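Long-range contacts in alpha-galactosidase 1 (Saccharomyces cerevisiae, PDB 3LRL), which catalyses the hydrolysis of terminal, non-reducing alpha-D-galactose residues in alpha-D-galactosides such as galactose oligosaccharides and galactomannans: residues Y148-N153 / Y164-A169; Y183-W188 / S198-S203; M285-L290 / N316-G321; G353-A358 / I376-N381. The protein carries 1 engineered substitution. All blocks are in the same frame, centred on the assembly; numbering follows the deposited sequence.

Interaction 1. Residues Y148-N153 / Y164-A169. With GLA (alpha-D-galactopyranose), chain D.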
# COMPACT_ATOMS: atom_id res chain seq x y z
N TYR A 148 20.67 16.50 7.46
CA TYR A 148 21.06 15.09 7.43
C TYR A 148 20.23 14.30 6.41
O TYR A 148 19.04 13.98 6.64
CB TYR A 148 21.01 14.50 8.86
CG TYR A 148 21.83 13.23 9.06
CD1 TYR A 148 23.14 13.14 8.61
CD2 TYR A 148 21.29 12.14 9.73
CE1 TYR A 148 23.90 11.99 8.78
CE2 TYR A 148 22.03 10.97 9.91
CZ TYR A 148 23.35 10.91 9.44
OH TYR A 148 24.12 9.76 9.60
N ASP A 149 20.86 14.00 5.27
CA ASP A 149 20.19 13.52 4.06
C ASP A 149 19.87 12.01 4.10
O ASP A 149 20.06 11.36 5.14
CB ASP A 149 21.07 13.87 2.84
CG ASP A 149 20.26 14.24 1.61
OD1 ASP A 149 19.25 13.56 1.30
OD2 ASP A 149 20.65 15.19 0.92
N ASN A 150 19.40 11.45 2.98
CA ASN A 150 18.93 10.05 2.91
C ASN A 150 19.35 9.28 1.65
O ASN A 150 18.74 8.26 1.28
CB ASN A 150 17.42 10.03 3.08
CG ASN A 150 16.82 8.61 3.18
OD1 ASN A 150 17.38 7.72 3.82
ND2 ASN A 150 15.68 8.43 2.57
N CYS A 151 20.39 9.76 0.99
CA CYS A 151 20.94 9.10 -0.19
C CYS A 151 21.85 7.93 0.22
O CYS A 151 22.54 8.01 1.24
CB CYS A 151 21.69 10.11 -1.08
SG CYS A 151 20.55 11.23 -1.99
N TYR A 152 21.81 6.87 -0.58
CA TYR A 152 22.66 5.68 -0.43
C TYR A 152 22.59 5.11 0.99
O TYR A 152 23.61 4.88 1.64
CB TYR A 152 24.11 5.98 -0.91
CG TYR A 152 24.13 6.56 -2.31
CD1 TYR A 152 24.36 7.93 -2.52
CD2 TYR A 152 23.87 5.75 -3.42
CE1 TYR A 152 24.34 8.47 -3.82
CE2 TYR A 152 23.84 6.27 -4.71
CZ TYR A 152 24.08 7.63 -4.90
OH TYR A 152 24.04 8.13 -6.19
N ASN A 153 21.38 4.87 1.45
CA ASN A 153 21.16 4.44 2.83
C ASN A 153 21.33 2.93 3.06
O ASN A 153 21.07 2.43 4.15
CB ASN A 153 19.81 4.93 3.35
CG ASN A 153 18.66 4.49 2.46
OD1 ASN A 153 18.70 3.42 1.85
ND2 ASN A 153 17.61 5.32 2.40
N TYR A 164 13.77 5.30 11.60
CA TYR A 164 13.92 5.94 12.91
C TYR A 164 15.27 5.64 13.60
O TYR A 164 15.94 6.54 14.10
CB TYR A 164 12.74 5.54 13.83
CG TYR A 164 12.93 5.83 15.30
CD1 TYR A 164 12.62 7.10 15.82
CD2 TYR A 164 13.44 4.86 16.16
CE1 TYR A 164 12.81 7.39 17.15
CE2 TYR A 164 13.65 5.13 17.53
CZ TYR A 164 13.32 6.41 18.01
OH TYR A 164 13.48 6.70 19.36
N HIS A 165 15.65 4.37 13.62
CA HIS A 165 16.91 3.96 14.23
C HIS A 165 18.14 4.50 13.49
O HIS A 165 19.08 4.96 14.14
CB HIS A 165 16.96 2.44 14.38
CG HIS A 165 16.17 1.93 15.56
ND1 HIS A 165 16.39 2.36 16.85
CD2 HIS A 165 15.16 1.02 15.63
CE1 HIS A 165 15.55 1.75 17.67
NE2 HIS A 165 14.80 0.92 16.96
N ARG A 166 18.13 4.47 12.16
CA ARG A 166 19.17 5.12 11.36
C ARG A 166 19.35 6.63 11.67
O ARG A 166 20.47 7.11 11.86
CB ARG A 166 18.95 4.88 9.85
CG ARG A 166 20.07 5.42 8.93
CD ARG A 166 19.99 4.87 7.49
NE ARG A 166 18.62 4.90 6.97
CZ ARG A 166 18.10 5.91 6.28
NH1 ARG A 166 18.83 7.00 5.98
NH2 ARG A 166 16.83 5.82 5.89
N TYR A 167 18.24 7.35 11.78
CA TYR A 167 18.26 8.74 12.18
C TYR A 167 18.52 9.03 13.67
O TYR A 167 19.08 10.07 14.02
CB TYR A 167 17.01 9.46 11.65
CG TYR A 167 17.18 9.70 10.17
CD1 TYR A 167 16.56 8.86 9.22
CD2 TYR A 167 18.05 10.71 9.71
CE1 TYR A 167 16.77 9.06 7.86
CE2 TYR A 167 18.25 10.91 8.33
CZ TYR A 167 17.60 10.07 7.43
OH TYR A 167 17.78 10.24 6.09
N LYS A 168 18.13 8.09 14.52
CA LYS A 168 18.39 8.19 15.94
C LYS A 168 19.89 8.05 16.21
O LYS A 168 20.42 8.63 17.17
CB LYS A 168 17.60 7.13 16.70
CG LYS A 168 17.77 7.20 18.20
CD LYS A 168 16.86 6.22 18.90
CE LYS A 168 16.84 6.49 20.39
NZ LYS A 168 18.08 5.92 20.95
N ALA A 169 20.56 7.27 15.37
CA ALA A 169 22.00 7.03 15.50
C ALA A 169 22.85 8.31 15.43
O ALA A 169 23.72 8.51 16.28
CB ALA A 169 22.48 5.95 14.52
C1 GLA D . 18.40 16.00 -1.69
C2 GLA D . 17.73 16.86 -0.58
C3 GLA D . 18.57 18.14 -0.37
C4 GLA D . 20.12 17.95 -0.44
C5 GLA D . 20.58 17.07 -1.61
C6 GLA D . 22.08 16.77 -1.52
O2 GLA D . 16.31 17.13 -0.85
O3 GLA D . 18.18 18.76 0.84
O4 GLA D . 20.69 17.42 0.73
O5 GLA D . 19.82 15.86 -1.57
O6 GLA D . 22.86 17.48 -2.48
O HOH W 1 23.00 7.68 10.61

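Interaction 2. Residues Y183-W188 / S198-S203. With GLA (alpha-D-galactopyranose), chain D.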
# COMPACT_ATOMS: atom_id res chain seq x y z
N TYR A 183 19.01 19.79 14.78
CA TYR A 183 19.03 18.56 13.99
C TYR A 183 17.89 18.53 12.99
O TYR A 183 16.72 18.47 13.37
CB TYR A 183 18.97 17.35 14.91
CG TYR A 183 19.22 16.00 14.26
CD1 TYR A 183 20.09 15.86 13.18
CD2 TYR A 183 18.62 14.86 14.78
CE1 TYR A 183 20.33 14.62 12.59
CE2 TYR A 183 18.84 13.60 14.20
CZ TYR A 183 19.70 13.48 13.13
OH TYR A 183 19.91 12.22 12.59
N SER A 184 18.26 18.56 11.72
CA SER A 184 17.34 18.70 10.61
C SER A 184 17.37 17.44 9.73
O SER A 184 18.33 17.24 8.97
CB SER A 184 17.75 19.92 9.80
OG SER A 184 17.25 19.88 8.46
N LEU A 185 16.34 16.60 9.85
CA LEU A 185 16.20 15.39 9.02
C LEU A 185 15.84 15.73 7.57
O LEU A 185 15.01 16.61 7.32
CB LEU A 185 15.16 14.43 9.60
CG LEU A 185 15.49 13.37 10.66
CD1 LEU A 185 16.50 13.81 11.69
CD2 LEU A 185 14.20 12.83 11.35
N CYS A 186 16.50 15.04 6.64
CA CYS A 186 16.21 15.14 5.21
C CYS A 186 16.04 13.72 4.66
O CYS A 186 16.94 13.16 4.04
CB CYS A 186 17.34 15.90 4.51
SG CYS A 186 17.10 16.31 2.78
N ASN A 187 14.90 13.10 4.94
CA ASN A 187 14.58 11.78 4.36
C ASN A 187 13.27 11.79 3.57
O ASN A 187 12.76 10.73 3.23
CB ASN A 187 14.57 10.66 5.41
CG ASN A 187 13.24 10.53 6.15
OD1 ASN A 187 12.56 11.50 6.44
ND2 ASN A 187 12.90 9.30 6.49
N TRP A 188 12.76 12.99 3.29
CA TRP A 188 11.69 13.18 2.29
C TRP A 188 10.34 12.58 2.72
O TRP A 188 9.51 12.17 1.87
CB TRP A 188 12.12 12.59 0.95
CG TRP A 188 13.58 12.81 0.61
CD1 TRP A 188 14.27 13.99 0.63
CD2 TRP A 188 14.51 11.81 0.14
NE1 TRP A 188 15.57 13.79 0.24
CE2 TRP A 188 15.75 12.46 -0.06
CE3 TRP A 188 14.42 10.43 -0.11
CZ2 TRP A 188 16.89 11.78 -0.51
CZ3 TRP A 188 15.55 9.75 -0.54
CH2 TRP A 188 16.77 10.44 -0.76
N SER A 198 9.94 13.93 16.06
CA SER A 198 10.04 14.88 17.19
C SER A 198 10.94 14.45 18.35
O SER A 198 11.54 15.29 19.03
CB SER A 198 8.65 15.21 17.73
OG SER A 198 8.06 14.05 18.25
N GLY A 199 11.01 13.15 18.60
CA GLY A 199 11.72 12.65 19.77
C GLY A 199 13.21 12.55 19.54
O GLY A 199 13.99 12.35 20.47
N ILE A 200 13.61 12.72 18.29
CA ILE A 200 15.02 12.62 17.94
C ILE A 200 15.54 13.80 17.12
O ILE A 200 16.72 13.83 16.80
CB ILE A 200 15.33 11.26 17.20
CG1 ILE A 200 14.43 11.08 15.96
CG2 ILE A 200 15.21 10.07 18.18
CD1 ILE A 200 15.05 10.19 14.88
N ALA A 201 14.66 14.75 16.77
CA ALA A 201 15.01 15.81 15.80
C ALA A 201 14.14 17.06 15.91
O ALA A 201 13.02 16.99 16.42
CB ALA A 201 14.99 15.28 14.37
N ASN A 202 14.66 18.18 15.39
CA ASN A 202 13.98 19.48 15.40
C ASN A 202 13.14 19.82 14.16
O ASN A 202 12.23 20.66 14.24
CB ASN A 202 15.00 20.60 15.65
CG ASN A 202 15.71 20.46 16.96
OD1 ASN A 202 16.95 20.43 17.01
ND2 ASN A 202 14.94 20.32 18.03
N SER A 203 13.47 19.22 13.02
CA SER A 203 12.57 19.31 11.87
C SER A 203 12.79 18.10 10.98
O SER A 203 13.76 17.37 11.17
CB SER A 203 12.76 20.62 11.09
OG SER A 203 14.05 20.70 10.54
C1 GLA D . 18.40 16.00 -1.69
C2 GLA D . 17.73 16.86 -0.58
C3 GLA D . 18.57 18.14 -0.37
C4 GLA D . 20.12 17.95 -0.44
C5 GLA D . 20.58 17.07 -1.61
C6 GLA D . 22.08 16.77 -1.52
O2 GLA D . 16.31 17.13 -0.85
O3 GLA D . 18.18 18.76 0.84
O4 GLA D . 20.69 17.42 0.73
O5 GLA D . 19.82 15.86 -1.57
O6 GLA D . 22.86 17.48 -2.48
O HOH W 2 14.54 19.44 8.06

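Interaction 3. Residues M285-L290 / N316-G321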
# COMPACT_ATOMS: atom_id res chain seq x y z
N MET A 285 2.58 29.66 7.27
CA MET A 285 1.35 29.32 7.94
C MET A 285 1.33 27.89 8.51
O MET A 285 0.70 27.61 9.53
CB MET A 285 0.19 29.54 6.97
CG MET A 285 -1.10 29.92 7.65
SD MET A 285 -2.48 29.69 6.53
CE MET A 285 -1.91 28.18 5.84
N VAL A 286 2.04 26.98 7.83
CA VAL A 286 2.10 25.58 8.23
C VAL A 286 3.33 25.35 9.11
O VAL A 286 3.65 24.21 9.47
CB VAL A 286 2.04 24.63 7.00
CG1 VAL A 286 0.88 25.00 6.11
CG2 VAL A 286 3.38 24.61 6.19
N LYS A 287 4.03 26.44 9.44
CA LYS A 287 5.15 26.43 10.39
C LYS A 287 6.32 25.62 9.83
O LYS A 287 6.97 24.85 10.54
CB LYS A 287 4.71 25.91 11.77
CG LYS A 287 4.28 26.98 12.81
CD LYS A 287 3.13 27.89 12.38
CE LYS A 287 2.59 28.65 13.59
NZ LYS A 287 1.70 29.81 13.32
N SER A 288 6.58 25.80 8.53
CA SER A 288 7.78 25.26 7.93
C SER A 288 8.98 26.13 8.30
O SER A 288 8.82 27.31 8.63
CB SER A 288 7.62 25.19 6.41
OG SER A 288 8.76 24.60 5.82
N PRO A 289 10.19 25.55 8.26
CA PRO A 289 11.37 26.39 8.29
C PRO A 289 11.39 27.33 7.08
O PRO A 289 10.94 26.96 5.99
CB PRO A 289 12.53 25.37 8.17
CG PRO A 289 11.95 24.07 8.63
CD PRO A 289 10.53 24.11 8.22
N LEU A 290 11.88 28.55 7.29
CA LEU A 290 12.02 29.52 6.21
C LEU A 290 13.51 29.69 5.92
O LEU A 290 14.18 30.54 6.49
CB LEU A 290 11.35 30.85 6.56
CG LEU A 290 9.91 30.85 7.07
CD1 LEU A 290 9.43 32.29 7.41
CD2 LEU A 290 8.88 30.15 6.14
N ASN A 316 4.87 32.64 11.22
CA ASN A 316 5.76 31.49 11.30
C ASN A 316 6.39 31.37 12.69
O ASN A 316 6.55 30.27 13.20
CB ASN A 316 6.84 31.61 10.23
CG ASN A 316 7.77 30.44 10.21
OD1 ASN A 316 8.91 30.55 10.66
ND2 ASN A 316 7.31 29.30 9.67
N GLN A 317 6.69 32.52 13.30
CA GLN A 317 7.44 32.58 14.54
C GLN A 317 6.53 32.80 15.75
O GLN A 317 6.95 33.35 16.78
CB GLN A 317 8.52 33.66 14.46
CG GLN A 317 9.60 33.41 13.41
CD GLN A 317 10.43 32.16 13.69
OE1 GLN A 317 11.10 32.07 14.73
NE2 GLN A 317 10.42 31.20 12.77
N ASP A 318 5.29 32.34 15.63
CA ASP A 318 4.34 32.44 16.70
C ASP A 318 4.81 31.56 17.86
O ASP A 318 5.18 30.39 17.66
CB ASP A 318 2.99 31.96 16.21
CG ASP A 318 1.85 32.49 17.04
OD1 ASP A 318 1.87 33.69 17.42
OD2 ASP A 318 0.92 31.69 17.30
N SER A 319 4.81 32.11 19.06
CA SER A 319 5.13 31.31 20.23
C SER A 319 4.08 30.20 20.37
O SER A 319 2.92 30.42 20.03
CB SER A 319 5.14 32.17 21.45
OG SER A 319 3.90 32.83 21.51
N ASN A 320 4.51 29.02 20.82
CA ASN A 320 3.61 27.86 20.93
C ASN A 320 2.87 27.56 19.62
O ASN A 320 1.65 27.37 19.60
CB ASN A 320 2.64 28.02 22.12
CG ASN A 320 3.32 28.60 23.36
OD1 ASN A 320 4.36 28.11 23.82
ND2 ASN A 320 2.73 29.66 23.91
N GLY A 321 3.64 27.50 18.54
CA GLY A 321 3.15 27.39 17.18
C GLY A 321 2.30 26.18 16.86
O GLY A 321 2.67 25.03 17.16
O HOH W 3 0.28 29.38 15.75

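Interaction 4. Residues G353-A358 / I376-N381. With NAG (2-acetamido-2-deoxy-beta-D-glucopyranose), chain B.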
# COMPACT_ATOMS: atom_id res chain seq x y z
N GLY A 353 -4.66 34.73 20.57
CA GLY A 353 -6.09 34.65 20.35
C GLY A 353 -6.54 35.02 18.95
O GLY A 353 -7.67 34.72 18.55
N ASP A 354 -5.66 35.67 18.19
CA ASP A 354 -5.90 35.96 16.79
C ASP A 354 -6.03 34.67 15.94
O ASP A 354 -5.80 33.57 16.44
CB ASP A 354 -4.79 36.87 16.23
CG ASP A 354 -4.78 38.26 16.86
OD1 ASP A 354 -5.73 38.63 17.59
OD2 ASP A 354 -3.79 39.00 16.62
N GLN A 355 -6.42 34.82 14.68
CA GLN A 355 -6.55 33.70 13.73
C GLN A 355 -5.88 34.08 12.41
O GLN A 355 -6.02 35.22 11.96
CB GLN A 355 -8.03 33.39 13.50
CG GLN A 355 -8.31 32.04 12.82
CD GLN A 355 -8.26 30.84 13.80
OE1 GLN A 355 -8.38 29.69 13.38
NE2 GLN A 355 -8.10 31.11 15.10
N VAL A 356 -5.15 33.15 11.79
CA VAL A 356 -4.63 33.41 10.43
C VAL A 356 -5.53 32.75 9.45
O VAL A 356 -5.88 31.58 9.60
CB VAL A 356 -3.26 32.78 10.06
CG1 VAL A 356 -2.44 33.76 9.19
CG2 VAL A 356 -2.49 32.26 11.25
N VAL A 357 -5.84 33.48 8.39
CA VAL A 357 -6.70 32.94 7.37
C VAL A 357 -6.00 33.10 6.03
O VAL A 357 -5.34 34.11 5.80
CB VAL A 357 -8.10 33.64 7.41
CG1 VAL A 357 -8.99 33.21 6.23
CG2 VAL A 357 -8.78 33.37 8.75
N ALA A 358 -6.09 32.08 5.19
CA ALA A 358 -5.59 32.15 3.82
C ALA A 358 -6.65 31.69 2.82
O ALA A 358 -7.28 30.63 2.99
CB ALA A 358 -4.33 31.35 3.66
N ILE A 376 -14.03 29.96 9.24
CA ILE A 376 -12.77 30.42 9.83
C ILE A 376 -12.53 29.73 11.19
O ILE A 376 -11.46 29.16 11.43
CB ILE A 376 -12.76 31.96 10.01
CG1 ILE A 376 -12.77 32.65 8.65
CG2 ILE A 376 -11.56 32.42 10.82
CD1 ILE A 376 -13.19 34.11 8.71
N PHE A 377 -13.53 29.80 12.07
CA PHE A 377 -13.47 29.11 13.35
C PHE A 377 -14.19 27.77 13.20
O PHE A 377 -15.26 27.52 13.78
CB PHE A 377 -14.02 30.02 14.45
CG PHE A 377 -13.30 31.34 14.52
CD1 PHE A 377 -13.91 32.52 14.08
CD2 PHE A 377 -11.98 31.39 15.00
CE1 PHE A 377 -13.23 33.72 14.12
CE2 PHE A 377 -11.29 32.59 15.05
CZ PHE A 377 -11.91 33.76 14.61
N PHE A 378 -13.55 26.92 12.40
CA PHE A 378 -14.09 25.64 11.95
C PHE A 378 -14.30 24.66 13.13
O PHE A 378 -15.08 23.71 13.00
CB PHE A 378 -13.18 25.04 10.86
CG PHE A 378 -11.72 24.94 11.27
CD1 PHE A 378 -11.22 23.81 11.91
CD2 PHE A 378 -10.85 26.00 11.03
CE1 PHE A 378 -9.88 23.73 12.31
CE2 PHE A 378 -9.50 25.92 11.42
CZ PHE A 378 -9.02 24.78 12.06
N ASP A 379 -13.63 24.92 14.25
CA ASP A 379 -13.75 24.10 15.47
C ASP A 379 -14.56 24.77 16.60
O ASP A 379 -14.66 24.21 17.70
CB ASP A 379 -12.37 23.71 16.00
CG ASP A 379 -11.66 22.68 15.14
OD1 ASP A 379 -12.33 22.01 14.30
OD2 ASP A 379 -10.43 22.53 15.32
N SER A 380 -15.14 25.94 16.33
CA SER A 380 -16.01 26.62 17.30
C SER A 380 -17.46 26.19 17.11
O SER A 380 -17.94 26.06 15.98
CB SER A 380 -15.92 28.14 17.18
OG SER A 380 -14.67 28.62 17.58
N ASN A 381 -18.14 25.99 18.23
CA ASN A 381 -19.56 25.68 18.22
C ASN A 381 -20.43 26.87 17.86
O ASN A 381 -20.06 28.02 18.09
CB ASN A 381 -19.97 25.14 19.57
CG ASN A 381 -19.53 23.72 19.75
OD1 ASN A 381 -19.60 22.92 18.81
ND2 ASN A 381 -19.05 23.38 20.95
C1 NAG B . -24.83 23.99 19.71
C2 NAG B . -24.22 24.20 21.12
C3 NAG B . -25.03 25.08 22.10
C4 NAG B . -26.00 26.06 21.42
C5 NAG B . -26.63 25.39 20.20
C6 NAG B . -27.70 26.22 19.49
C7 NAG B . -22.96 22.68 22.56
C8 NAG B . -23.22 21.83 23.77
N2 NAG B . -24.00 22.91 21.76
O3 NAG B . -24.10 25.75 22.94
O4 NAG B . -27.03 26.46 22.29
O5 NAG B . -25.55 25.14 19.33
O6 NAG B . -28.54 25.36 18.75
O7 NAG B . -21.84 23.14 22.34

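Interaction 1. Residues Y148-N153 / Y164-A169
Tyr167, on helix 160-176, reaches across to the end of strand 145-149. There Tyr167 OH donates a hydrogen bond to Asp149 O at 2.7 Å. Strand and helix belong to one beta-alpha-beta unit of the TIM barrel, completed by strand 182-185. CG of Tyr167 sits beside the backbone N (chi1 -75°), which sends the ring toward the strand. Its hydroxyl stands above the carbonyl plane of Asp149 and also packs on CB of Asn150. Next to it lies the ring of Tyr148, turned almost perpendicular. The two rings meet obliquely, with Tyr148 CD2 3.5 Å from Tyr167 CD2. The hydroxyl of Tyr148 donates to a water, which in turn donates to Arg166 O.

Arg166 is extended except for a bend at chi3 (45°). NH1 and NH2 both turn to Asn150 OD1, and the amide and guanidinium are nearly coplanar. These two bonds are weak. The guanidinium lies between Asn153 CB, over the centre of one face, and Tyr167 CD1, off-centre on the opposite face. Gln156 O accepts from NE, and Ala116 O accepts from NH1. The amide nitrogen of Asn150 turns instead to Gln190.

Asp149 is the catalytic nucleophile. The bound galactose lies beside its carboxylate, but the modelled approach is too close for its details to be trusted. Asp149 OD1 accepts the backbone N of Asn150 on its anti lone pair, at 2.7 Å. Tyr167 and Asn150 are thus second-shell neighbours of the nucleophile. Asn150 OD1 receives a third donor as well: Asn153 ND2, in a nearly straight bond of 2.8 Å and 172°.

Interaction 2. Residues Y183-W188 / S198-S203
The parallel pairing of two adjacent TIM-barrel strands, 182-185 and 203-205, starts here with the bridge between Ser184 and Ser203. Leu185 N donates to Ser203 O at 3.0 Å. Tyr183 O accepts from Asn202 N at 2.9 Å, and more weakly from Ser203 N. The side chain of Asn202 prolongs this backbone ladder. Its CG lies beside the backbone N (chi1 -61°), and Asn202 OD1 accepts from Tyr183 N at 3.1 Å in a nearly straight bond. Asn202 ND2 donates to Asn24 OD1 and Gly256 O.

Ser184 and Ser203 put their hydroxyls on the same face of the sheet. Both donate to one water, which donates to Leu185 O. Ser203 OG is bonded to Gln31 too.

On the helix side, the methyl of Ala201 fits between Leu185 CD1 at 3.4 Å and Tyr183 CD2 at 3.7 Å. Leu185 CD1 also lies over one face of the Tyr183 ring, off-centre. Ile200 O meets the edge of that ring in its plane, 3.0 Å from Tyr183 CD2. Further along the 183-188 segment, Cys186 SG comes 3.3 Å from O3 of the galactose. Trp188 also approaches the sugar. The chain beyond strand 182-185 thus runs along the bound sugar.

Strand 145-149 lies on the other side of strand 182-185, and the Tyr148 backbone is hydrogen-bonded to those of Ser184 and Cys186. Helix 160-176 covers the Tyr183 ring with Met170, Ser171 and Leu174, and Tyr183 OH bonds to Tyr167 O on the same helix.

Interaction 3. Residues M285-L290 / N316-G321
Helix 273-285 ends in a Schellman motif whose C-prime residue is Lys287, at positive phi (66°), and this turn passes close to Asn316 at the end of helix 310-316, with Lys287 CA 5.2 Å from Asn316 CA. Asn316 has the largest share of the contact. Its CG stands anti to the backbone N (chi1 -178°), which points the amide into the turn. Asn316 ND2 donates to Ser288 O at 2.7 Å, in the carbonyl plane, and makes a weak second bond to Ala284 O. At the other end of the amide, Asn316 OD1 accepts from Gln317 NE2 at 2.7 Å. Both ends are therefore held, and the flip of the amide is fixed. The Leu290 side chain points against that of Asn316, with Leu290 CD1 3.7 Å from Asn316 OD1.

The Lys287 side chain bends at chi2 (58°) and then extends toward Asp318 and Gly321. Lys287 CE packs 3.8 Å from Gly321 CA. NZ is bonded to Ile315 O, and it also donates to a water that lies 2.9 Å from Asp318 OD2. Lys287 NZ and Asp318 OD2 themselves are 4.5 Å apart, beyond a salt bridge. Asp318 OD2 also accepts from Asp351 N. Ser288 turns away from the second segment, and its hydroxyl meets Leu261 N.

Two helix ends are joined in this way. After the first, the chain enters strand 290-292, the last strand of the TIM barrel. After the second, it leaves for strand 325-331 of the C-terminal beta domain. The arrangement shows a Schellman helix end held by an asparagine amide from a second helix end.

Interaction 4. Residues G353-A358 / I376-N381
Gln355 and Phe377 lie alongside each other, pointing opposite ways, the amide plane 63° from the ring plane. Gln355 NE2 comes to the edge of the Phe377 ring, near its plane and 3.5 Å from Phe377 CE2. Gln355 CB is 3.7 Å from Phe377 CE2. The glutamine side chain starts with CG anti to the backbone N (chi1 -165°) and bends at chi2 (80°), which lays the aliphatic part and the amide beside the ring. Gln355 OE1 makes a weak hydrogen bond with Ser347 OG and comes obliquely near the Phe378 ring.

Ile376 links the two halves of the contact. Its CG2 methyl lies over the centre of the Phe377 ring, 3.8 Å above the plane. The same methyl, Ile376 CG2, meets Gln355 CG at 3.8 Å and Val357 CG2 at 3.6 Å. The side chains of Val357 and Ile376 stand nearly perpendicular, branch against branch. The strand thus presents alternate residues, Gln355 and Val357, to this side. Across the two segments the contact is made by van der Waals packing.

Phe377 is the first residue beyond helix 373-376, and a type I turn from Phe377 to Ser380 follows. Ser347 OG, on strand 342-349, also bonds to Ile376 O. The turn packs against strand 355-361 of the C-terminal beta sandwich. Helix 385-388 covers Phe377 with Lys386 and Leu387, and Trp391 meets its ring. Within the turn, Asp379 forms a salt bridge with Arg220 of a neighbouring subunit. Strand 355-361 itself runs between strands 342-349 and 461-469.

Interactions 1 and 2 follow each other round the TIM barrel, with centres about 10 Å apart. They lie on neighbouring strands, 145-149 and 182-185. Tyr148 CD2 packs on Tyr183 OH at 3.2 Å. Both contacts touch the bound galactose, interaction 1 at the nucleophile Asp149 and interaction 2 at Cys186 and Trp188. Interaction 3 lies further off: the side chain of Ser288 is about 12 Å from the galactose. The centre of interaction 3 is about 16 Å from those of both interaction 2 and interaction 4. Met285 SD packs on Ala358 CB at 3.8 Å, which joins the barrel to the C-terminal domain. Interaction 4 is about 38 Å from interaction 1, centre to centre.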